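Lipase chaperone (Burkholderia glumae, PDB 2ES4) helps the extracellular lipase fold as it passes through the periplasm, acting as its dedicated foldase. Local coordinates at residues B[185-188]-B[189-193]. Residues are numbered along the deposited sequence; the frame is centred on the assembly and turned at random.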
ATOM      1  N   GLN B 185     -13.818 -11.420  12.092  1.00 52.53           N
ATOM      2  CA  GLN B 185     -14.446 -10.943  13.319  1.00 53.69           C
ATOM      3  C   GLN B 185     -13.487 -10.899  14.495  1.00 53.52           C
ATOM      4  O   GLN B 185     -13.380  -9.875  15.159  1.00 53.59           O
ATOM      5  CB  GLN B 185     -15.649 -11.814  13.680  1.00 54.15           C
ATOM      6  CG  GLN B 185     -16.885 -11.576  12.815  1.00 57.06           C
ATOM      7  CD  GLN B 185     -17.611 -10.276  13.128  1.00 58.12           C
ATOM      8  OE1 GLN B 185     -18.549  -9.902  12.429  1.00 58.37           O
ATOM      9  NE2 GLN B 185     -17.194  -9.593  14.188  1.00 58.92           N
ATOM     10  N   ARG B 186     -12.741 -11.984  14.695  1.00 53.50           N
ATOM     11  CA  ARG B 186     -11.767 -12.087  15.786  1.00 53.64           C
ATOM     12  C   ARG B 186     -10.686 -11.031  15.628  1.00 52.66           C
ATOM     13  O   ARG B 186     -10.459 -10.245  16.542  1.00 53.23           O
ATOM     14  CB  ARG B 186     -11.100 -13.457  15.799  1.00 54.87           C
ATOM     15  CG  ARG B 186     -12.048 -14.596  15.642  1.00 57.56           C
ATOM     16  CD  ARG B 186     -11.334 -15.941  15.677  1.00 59.23           C
ATOM     17  NE  ARG B 186     -12.048 -16.973  14.921  1.00 61.72           N
ATOM     18  CZ  ARG B 186     -13.311 -17.346  15.129  1.00 62.67           C
ATOM     19  NH1 ARG B 186     -14.045 -16.783  16.085  1.00 63.60           N
ATOM     20  NH2 ARG B 186     -13.854 -18.273  14.361  1.00 63.23           N
ATOM     21  N   ARG B 187     -10.085 -10.988  14.436  1.00 51.05           N
ATOM     22  CA  ARG B 187      -9.028 -10.035  14.088  1.00 49.68           C
ATOM     23  C   ARG B 187      -9.408  -8.609  14.487  1.00 49.53           C
ATOM     24  O   ARG B 187      -8.695  -7.966  15.259  1.00 49.10           O
ATOM     25  CB  ARG B 187      -8.761 -10.095  12.580  1.00 48.45           C
ATOM     26  CG  ARG B 187      -7.581  -9.262  12.086  1.00 47.21           C
ATOM     27  CD  ARG B 187      -7.415  -9.379  10.573  1.00 44.50           C
ATOM     28  NE  ARG B 187      -8.437  -8.646   9.816  1.00 41.40           N
ATOM     29  CZ  ARG B 187      -8.677  -8.812   8.514  1.00 36.64           C
ATOM     30  NH1 ARG B 187      -7.979  -9.694   7.812  1.00 41.75           N
ATOM     31  NH2 ARG B 187      -9.594  -8.079   7.902  1.00 20.26           N
ATOM     32  N   GLN B 188     -10.581  -8.168  14.031  1.00 48.69           N
ATOM     33  CA  GLN B 188     -11.080  -6.828  14.319  1.00 49.05           C
ATOM     34  C   GLN B 188     -11.396  -6.606  15.789  1.00 49.89           C
ATOM     35  O   GLN B 188     -10.884  -5.661  16.382  1.00 49.01           O
ATOM     36  CB  GLN B 188     -12.309  -6.521  13.476  1.00 49.09           C
ATOM     37  CG  GLN B 188     -12.052  -6.506  11.984  1.00 49.28           C
ATOM     38  CD  GLN B 188     -13.311  -6.251  11.185  1.00 50.35           C
ATOM     39  OE1 GLN B 188     -14.272  -7.017  11.257  1.00 52.32           O
ATOM     40  NE2 GLN B 188     -13.316  -5.169  10.419  1.00 50.63           N
ATOM     41  N   ARG B 189     -12.194  -7.499  16.379  1.00 51.15           N
ATOM     42  CA  ARG B 189     -12.566  -7.401  17.796  1.00 53.15           C
ATOM     43  C   ARG B 189     -11.327  -7.307  18.680  1.00 52.71           C
ATOM     44  O   ARG B 189     -11.223  -6.409  19.518  1.00 51.59           O
ATOM     45  CB  ARG B 189     -13.394  -8.609  18.230  1.00 54.80           C
ATOM     46  CG  ARG B 189     -14.728  -8.726  17.540  1.00 58.66           C
ATOM     47  CD  ARG B 189     -15.469  -9.994  17.963  1.00 60.99           C
ATOM     48  NE  ARG B 189     -16.731 -10.179  17.240  1.00 63.96           N
ATOM     49  CZ  ARG B 189     -17.777  -9.353  17.303  1.00 65.60           C
ATOM     50  NH1 ARG B 189     -17.736  -8.262  18.056  1.00 66.22           N
ATOM     51  NH2 ARG B 189     -18.869  -9.612  16.598  1.00 66.04           N
ATOM     52  N   HIS B 190     -10.358  -8.180  18.405  1.00 52.90           N
ATOM     53  CA  HIS B 190      -9.098  -8.226  19.139  1.00 53.30           C
ATOM     54  C   HIS B 190      -8.325  -6.909  19.038  1.00 52.84           C
ATOM     55  O   HIS B 190      -7.909  -6.358  20.058  1.00 52.18           O
ATOM     56  CB  HIS B 190      -8.241  -9.384  18.630  1.00 54.85           C
ATOM     57  CG  HIS B 190      -6.968  -9.573  19.388  1.00 56.81           C
ATOM     58  ND1 HIS B 190      -5.894  -8.717  19.258  1.00 58.30           N
ATOM     59  CD2 HIS B 190      -6.595 -10.517  20.277  1.00 57.85           C
ATOM     60  CE1 HIS B 190      -4.910  -9.133  20.031  1.00 58.37           C
ATOM     61  NE2 HIS B 190      -5.309 -10.222  20.663  1.00 58.20           N
ATOM     62  N   ASP B 191      -8.151  -6.405  17.815  1.00 51.86           N
ATOM     63  CA  ASP B 191      -7.432  -5.151  17.595  1.00 52.00           C
ATOM     64  C   ASP B 191      -8.170  -3.957  18.166  1.00 52.19           C
ATOM     65  O   ASP B 191      -7.551  -3.061  18.734  1.00 51.50           O
ATOM     66  CB  ASP B 191      -7.165  -4.920  16.110  1.00 50.77           C
ATOM     67  CG  ASP B 191      -6.155  -5.894  15.540  1.00 50.73           C
ATOM     68  OD1 ASP B 191      -5.131  -6.162  16.204  1.00 50.23           O
ATOM     69  OD2 ASP B 191      -6.380  -6.395  14.422  1.00 49.51           O
ATOM     70  N   LEU B 192      -9.499  -3.983  18.067  1.00 52.91           N
ATOM     71  CA  LEU B 192     -10.337  -2.907  18.583  1.00 54.65           C
ATOM     72  C   LEU B 192     -10.139  -2.735  20.087  1.00 55.39           C
ATOM     73  O   LEU B 192     -10.225  -1.623  20.614  1.00 55.16           O
ATOM     74  CB  LEU B 192     -11.803  -3.186  18.276  1.00 54.28           C
ATOM     75  CG  LEU B 192     -12.765  -2.028  18.473  1.00 54.73           C
ATOM     76  CD1 LEU B 192     -12.330  -0.835  17.640  1.00 53.75           C
ATOM     77  CD2 LEU B 192     -14.099  -2.454  18.077  1.00 54.93           C
ATOM     78  N   GLU B 193      -9.820  -3.843  20.753  1.00 57.04           N
ATOM     79  CA  GLU B 193      -9.568  -3.844  22.184  1.00 58.85           C
ATOM     80  C   GLU B 193      -8.252  -3.181  22.523  1.00 59.08           C
ATOM     81  O   GLU B 193      -8.212  -2.275  23.353  1.00 58.53           O
ATOM     82  CB  GLU B 193      -9.574  -5.266  22.735  1.00 60.00           C
ATOM     83  CG  GLU B 193     -10.951  -5.786  23.082  1.00 63.03           C
ATOM     84  CD  GLU B 193     -11.638  -4.944  24.144  1.00 64.33           C
ATOM     85  OE1 GLU B 193     -11.061  -4.779  25.243  1.00 64.89           O
ATOM     86  OE2 GLU B 193     -12.743  -4.430  23.870  1.00 65.14           O
TER
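Two and a half turns of helix 177-198 carry this local contact, with side chains meeting at i to i+4 spacing on a helix held between helix 155-172 and the chain of another protein. Four successive backbone hydrogen bonds form the frame: Arg-189 N to Gln-185 O, His-190 N to Arg-186 O, Asp-191 N to Arg-187 O and Leu-192 N to Gln-188 O, the last at 2.8 Å. Along the flank near helix 155-172, Arg-189 runs back over the preceding turn. Its CG stands beside the backbone N (chi1 -64°) and the chain stays extended as far as NE, which brings CG within 3.0 Å of Gln-185 O and the guanidinium up to the end of Gln-185. One corner of the Gln-185 amide reaches over a face of that guanidinium, their planes 19° apart, and the Gln-185 side chain also touches Leu-162 and Ala-166 of helix 155-172. At the flank facing the other protein, Asp-191 turns its carboxylate back along the helix, and OD2 comes 2.9 Å from Arg-187 O, a meeting of two acceptors. What holds OD2 is a hydrogen bond from an aromatic side chain of the other protein's chain. The Arg-187 guanidinium makes no salt bridge with this carboxylate: NE stays 5.5 Å from OD2, and the side chain packs on an aromatic residue of that same partner chain. Buried Gln-188 gives its NE2 to the partner's backbone. The chemistry thus differs between the flanks: an amide beside a guanidinium at a small angle between planes on one, and on the other a carboxylate whose closeness to a carbonyl is probably offset by the partner's donor, so that Gln-188 offers a donor and Asp-191 an acceptor to the bound protein.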